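Local coordinates for protein oxidoreductase, Gfo/Idh/MocA family (Vibrio cholerae, PDB 1XEA) that probably works as a nucleotide-dependent oxidoreductase, with an NAD-binding Rossmann domain of the Gfo/Idh/MocA type, on a substrate not yet identified, at residues Thr54-Tyr62 / Thr78-Ile88. Sequence-based numbering, arbitrary orientation.
Sequences TDYRDVLQY and TLAAFFLHLGI
Tyr56 and Phe82 form a T-shaped pair: the CD1-CE1 edge of the tyrosine meets one face of the phenylalanine, with ring centroids 5.0 Å apart and planes at 80°. The Tyr56 ring takes up this place because CG stands between the backbone N and the carbonyl carbon (chi1 72°), while Phe82 reaches across with CG anti to its own backbone N. A CH-pi contact adds to the grip on Tyr56, since Leu79 CD2 lies over a face of its ring, 3.7 Å from the centroid and 24° off the normal. The opposite face of Phe82 is taken by Leu86 CD1, so this ring is sandwiched between the tyrosine edge and a leucine methyl.

The rest is apolar side-chain packing. Leu86 CD1 lies against both methyls of Leu60, and Leu60 CD2 also reaches Ile88 CD1, 3.5 Å away. Phe83 lies deeper, with CE2 4.2 Å from Val59 CG1.

Across the interface the contact is apolar; the salt bridge between Arg57 NH1 and Asp55 OD2, 3.2 Å, lies within 54-62, and its oxygen sits well out of the guanidinium plane, so charge alone links them. On the other side, Gly87, with positive phi, ends the helix in a Schellman motif, and the chain turns there to bring Ile88 up to Leu60.

Both segments belong to the Rossmann domain, where helix 76-85 is the beta-alpha-beta crossover between parallel strands 66-69 and 90-93, and the contact lays the loop leading into strand 66-69 along it. Val59 packs on Ala6 of strand 3-8, Leu79 on Ile8 and Ile69, and Phe83 on Val67 of strand 66-69, while Ala80, Ala81 and Leu84 of the helix face helix 100-112.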
loop_
_atom_site.group_PDB
_atom_site.type_symbol
_atom_site.label_atom_id
_atom_site.label_comp_id
_atom_site.label_asym_id
_atom_site.label_seq_id
_atom_site.Cartn_x
_atom_site.Cartn_y
_atom_site.Cartn_z
ATOM N N THR A 54 -18.785 28.016 36.770
ATOM C CA THR A 54 -19.106 26.642 37.152
ATOM C C THR A 54 -20.564 26.283 36.898
ATOM O O THR A 54 -20.894 25.126 36.626
ATOM C CB THR A 54 -18.809 26.381 38.639
ATOM O OG1 THR A 54 -17.405 26.503 38.871
ATOM C CG2 THR A 54 -19.249 24.977 39.037
ATOM N N ASP A 55 -21.437 27.276 37.012
ATOM C CA ASP A 55 -22.864 27.067 36.790
ATOM C C ASP A 55 -23.257 27.593 35.412
ATOM O O ASP A 55 -23.049 28.767 35.102
ATOM C CB ASP A 55 -23.674 27.786 37.870
ATOM C CG ASP A 55 -25.147 27.458 37.802
ATOM O OD1 ASP A 55 -25.776 27.766 36.767
ATOM O OD2 ASP A 55 -25.671 26.889 38.785
ATOM N N TYR A 56 -23.844 26.719 34.598
ATOM C CA TYR A 56 -24.244 27.076 33.244
ATOM C C TYR A 56 -25.145 28.291 33.156
ATOM O O TYR A 56 -25.489 28.720 32.059
ATOM C CB TYR A 56 -24.912 25.880 32.557
ATOM C CG TYR A 56 -26.291 25.532 33.057
ATOM C CD1 TYR A 56 -27.410 26.234 32.612
ATOM C CD2 TYR A 56 -26.481 24.480 33.949
ATOM C CE1 TYR A 56 -28.693 25.895 33.043
ATOM C CE2 TYR A 56 -27.758 24.128 34.391
ATOM C CZ TYR A 56 -28.865 24.840 33.934
ATOM O OH TYR A 56 -30.135 24.497 34.365
ATOM N N ARG A 57 -25.518 28.859 34.301
ATOM C CA ARG A 57 -26.388 30.030 34.304
ATOM C C ARG A 57 -25.588 31.322 34.304
ATOM O O ARG A 57 -25.923 32.271 33.588
ATOM C CB ARG A 57 -27.317 29.987 35.515
ATOM C CG ARG A 57 -28.245 28.796 35.493
ATOM C CD ARG A 57 -28.555 28.321 36.903
ATOM N NE ARG A 57 -28.900 26.904 36.917
ATOM C CZ ARG A 57 -29.023 26.174 38.019
ATOM N NH1 ARG A 57 -28.827 26.735 39.205
ATOM N NH2 ARG A 57 -29.336 24.883 37.932
ATOM N N ASP A 58 -24.518 31.348 35.093
ATOM C CA ASP A 58 -23.665 32.527 35.190
ATOM C C ASP A 58 -23.099 32.901 33.831
ATOM O O ASP A 58 -22.637 34.022 33.619
ATOM C CB ASP A 58 -22.515 32.269 36.165
ATOM C CG ASP A 58 -22.999 31.939 37.563
ATOM O OD1 ASP A 58 -23.624 32.814 38.202
ATOM O OD2 ASP A 58 -22.752 30.803 38.023
ATOM N N VAL A 59 -23.141 31.946 32.913
ATOM C CA VAL A 59 -22.634 32.151 31.568
ATOM C C VAL A 59 -23.257 33.374 30.893
ATOM O O VAL A 59 -22.595 34.070 30.128
ATOM C CB VAL A 59 -22.884 30.891 30.702
ATOM C CG1 VAL A 59 -22.525 31.160 29.254
ATOM C CG2 VAL A 59 -22.059 29.725 31.241
ATOM N N LEU A 60 -24.525 33.638 31.174
ATOM C CA LEU A 60 -25.197 34.779 30.565
ATOM C C LEU A 60 -24.589 36.108 30.979
ATOM O O LEU A 60 -24.702 37.102 30.261
ATOM C CB LEU A 60 -26.667 34.767 30.944
ATOM C CG LEU A 60 -27.411 33.537 30.449
ATOM C CD1 LEU A 60 -28.805 33.557 31.048
ATOM C CD2 LEU A 60 -27.466 33.529 28.914
ATOM N N GLN A 61 -23.952 36.118 32.145
ATOM C CA GLN A 61 -23.332 37.326 32.689
ATOM C C GLN A 61 -22.350 38.031 31.753
ATOM O O GLN A 61 -22.343 39.261 31.653
ATOM C CB GLN A 61 -22.639 36.998 34.017
ATOM C CG GLN A 61 -23.616 36.526 35.095
ATOM C CD GLN A 61 -22.985 36.403 36.470
ATOM O OE1 GLN A 61 -22.452 37.374 37.007
ATOM N NE2 GLN A 61 -23.054 35.207 37.054
ATOM N N TYR A 62 -21.533 37.244 31.062
ATOM C CA TYR A 62 -20.528 37.768 30.148
ATOM C C TYR A 62 -21.087 38.185 28.784
ATOM O O TYR A 62 -20.348 38.644 27.907
ATOM C CB TYR A 62 -19.430 36.722 29.973
ATOM C CG TYR A 62 -18.930 36.160 31.282
ATOM C CD1 TYR A 62 -19.612 35.136 31.932
ATOM C CD2 TYR A 62 -17.780 36.664 31.882
ATOM C CE1 TYR A 62 -19.154 34.626 33.152
ATOM C CE2 TYR A 62 -17.313 36.165 33.100
ATOM C CZ TYR A 62 -17.999 35.146 33.731
ATOM O OH TYR A 62 -17.518 34.647 34.925
ATOM N N THR A 78 -31.484 19.693 28.625
ATOM C CA THR A 78 -31.554 20.724 29.634
ATOM C C THR A 78 -30.794 21.947 29.164
ATOM O O THR A 78 -31.385 22.975 28.843
ATOM C CB THR A 78 -30.950 20.229 30.937
ATOM O OG1 THR A 78 -31.568 18.990 31.301
ATOM C CG2 THR A 78 -31.164 21.244 32.042
ATOM N N LEU A 79 -29.476 21.823 29.106
ATOM C CA LEU A 79 -28.624 22.921 28.674
ATOM C C LEU A 79 -29.100 23.557 27.373
ATOM O O LEU A 79 -29.272 24.773 27.287
ATOM C CB LEU A 79 -27.191 22.421 28.509
ATOM C CG LEU A 79 -26.525 21.909 29.787
ATOM C CD1 LEU A 79 -25.177 21.325 29.444
ATOM C CD2 LEU A 79 -26.382 23.034 30.794
ATOM N N ALA A 80 -29.311 22.729 26.358
ATOM C CA ALA A 80 -29.760 23.212 25.059
ATOM C C ALA A 80 -30.988 24.106 25.193
ATOM O O ALA A 80 -30.946 25.293 24.861
ATOM C CB ALA A 80 -30.074 22.030 24.147
ATOM N N ALA A 81 -32.085 23.520 25.668
ATOM C CA ALA A 81 -33.334 24.250 25.850
ATOM C C ALA A 81 -33.097 25.571 26.570
ATOM O O ALA A 81 -33.583 26.621 26.143
ATOM C CB ALA A 81 -34.324 23.401 26.635
ATOM N N PHE A 82 -32.334 25.516 27.658
ATOM C CA PHE A 82 -32.042 26.709 28.446
ATOM C C PHE A 82 -31.594 27.905 27.615
ATOM O O PHE A 82 -32.208 28.976 27.666
ATOM C CB PHE A 82 -30.975 26.413 29.497
ATOM C CG PHE A 82 -30.682 27.577 30.396
ATOM C CD1 PHE A 82 -31.680 28.114 31.207
ATOM C CD2 PHE A 82 -29.410 28.132 30.443
ATOM C CE1 PHE A 82 -31.414 29.183 32.061
ATOM C CE2 PHE A 82 -29.132 29.202 31.294
ATOM C CZ PHE A 82 -30.137 29.730 32.105
ATOM N N PHE A 83 -30.527 27.731 26.847
ATOM C CA PHE A 83 -30.033 28.833 26.039
ATOM C C PHE A 83 -30.882 29.059 24.804
ATOM O O PHE A 83 -30.904 30.161 24.257
ATOM C CB PHE A 83 -28.583 28.592 25.641
ATOM C CG PHE A 83 -27.673 28.394 26.809
ATOM C CD1 PHE A 83 -27.509 27.134 27.369
ATOM C CD2 PHE A 83 -26.996 29.471 27.368
ATOM C CE1 PHE A 83 -26.682 26.948 28.468
ATOM C CE2 PHE A 83 -26.167 29.297 28.467
ATOM C CZ PHE A 83 -26.008 28.033 29.018
ATOM N N LEU A 84 -31.580 28.019 24.363
ATOM C CA LEU A 84 -32.432 28.160 23.195
ATOM C C LEU A 84 -33.581 29.101 23.520
ATOM O O LEU A 84 -34.004 29.894 22.673
ATOM C CB LEU A 84 -32.973 26.805 22.756
ATOM C CG LEU A 84 -31.972 25.966 21.973
ATOM C CD1 LEU A 84 -32.614 24.637 21.638
ATOM C CD2 LEU A 84 -31.566 26.697 20.700
ATOM N N HIS A 85 -34.084 29.019 24.748
ATOM C CA HIS A 85 -35.174 29.884 25.159
ATOM C C HIS A 85 -34.655 31.313 25.364
ATOM O O HIS A 85 -35.310 32.292 24.985
ATOM C CB HIS A 85 -35.820 29.345 26.434
ATOM C CG HIS A 85 -36.885 30.238 26.984
ATOM N ND1 HIS A 85 -37.517 31.204 26.226
ATOM C CD2 HIS A 85 -37.387 30.359 28.234
ATOM C CE1 HIS A 85 -38.354 31.884 26.988
ATOM N NE2 HIS A 85 -38.294 31.390 28.213
ATOM N N LEU A 86 -33.472 31.424 25.960
ATOM C CA LEU A 86 -32.851 32.723 26.192
ATOM C C LEU A 86 -32.497 33.376 24.858
ATOM O O LEU A 86 -31.947 34.477 24.824
ATOM C CB LEU A 86 -31.579 32.554 27.015
ATOM C CG LEU A 86 -31.782 31.929 28.391
ATOM C CD1 LEU A 86 -30.447 31.472 28.965
ATOM C CD2 LEU A 86 -32.453 32.938 29.302
ATOM N N GLY A 87 -32.799 32.679 23.765
ATOM C CA GLY A 87 -32.516 33.199 22.436
ATOM C C GLY A 87 -31.040 33.329 22.098
ATOM O O GLY A 87 -30.554 34.412 21.769
ATOM N N ILE A 88 -30.322 32.216 22.166
ATOM C CA ILE A 88 -28.899 32.229 21.863
ATOM C C ILE A 88 -28.523 31.058 20.956
ATOM O O ILE A 88 -28.888 29.915 21.230
ATOM C CB ILE A 88 -28.087 32.152 23.165
ATOM C CG1 ILE A 88 -28.510 33.297 24.084
ATOM C CG2 ILE A 88 -26.601 32.224 22.874
ATOM C CD1 ILE A 88 -27.881 33.247 25.450
#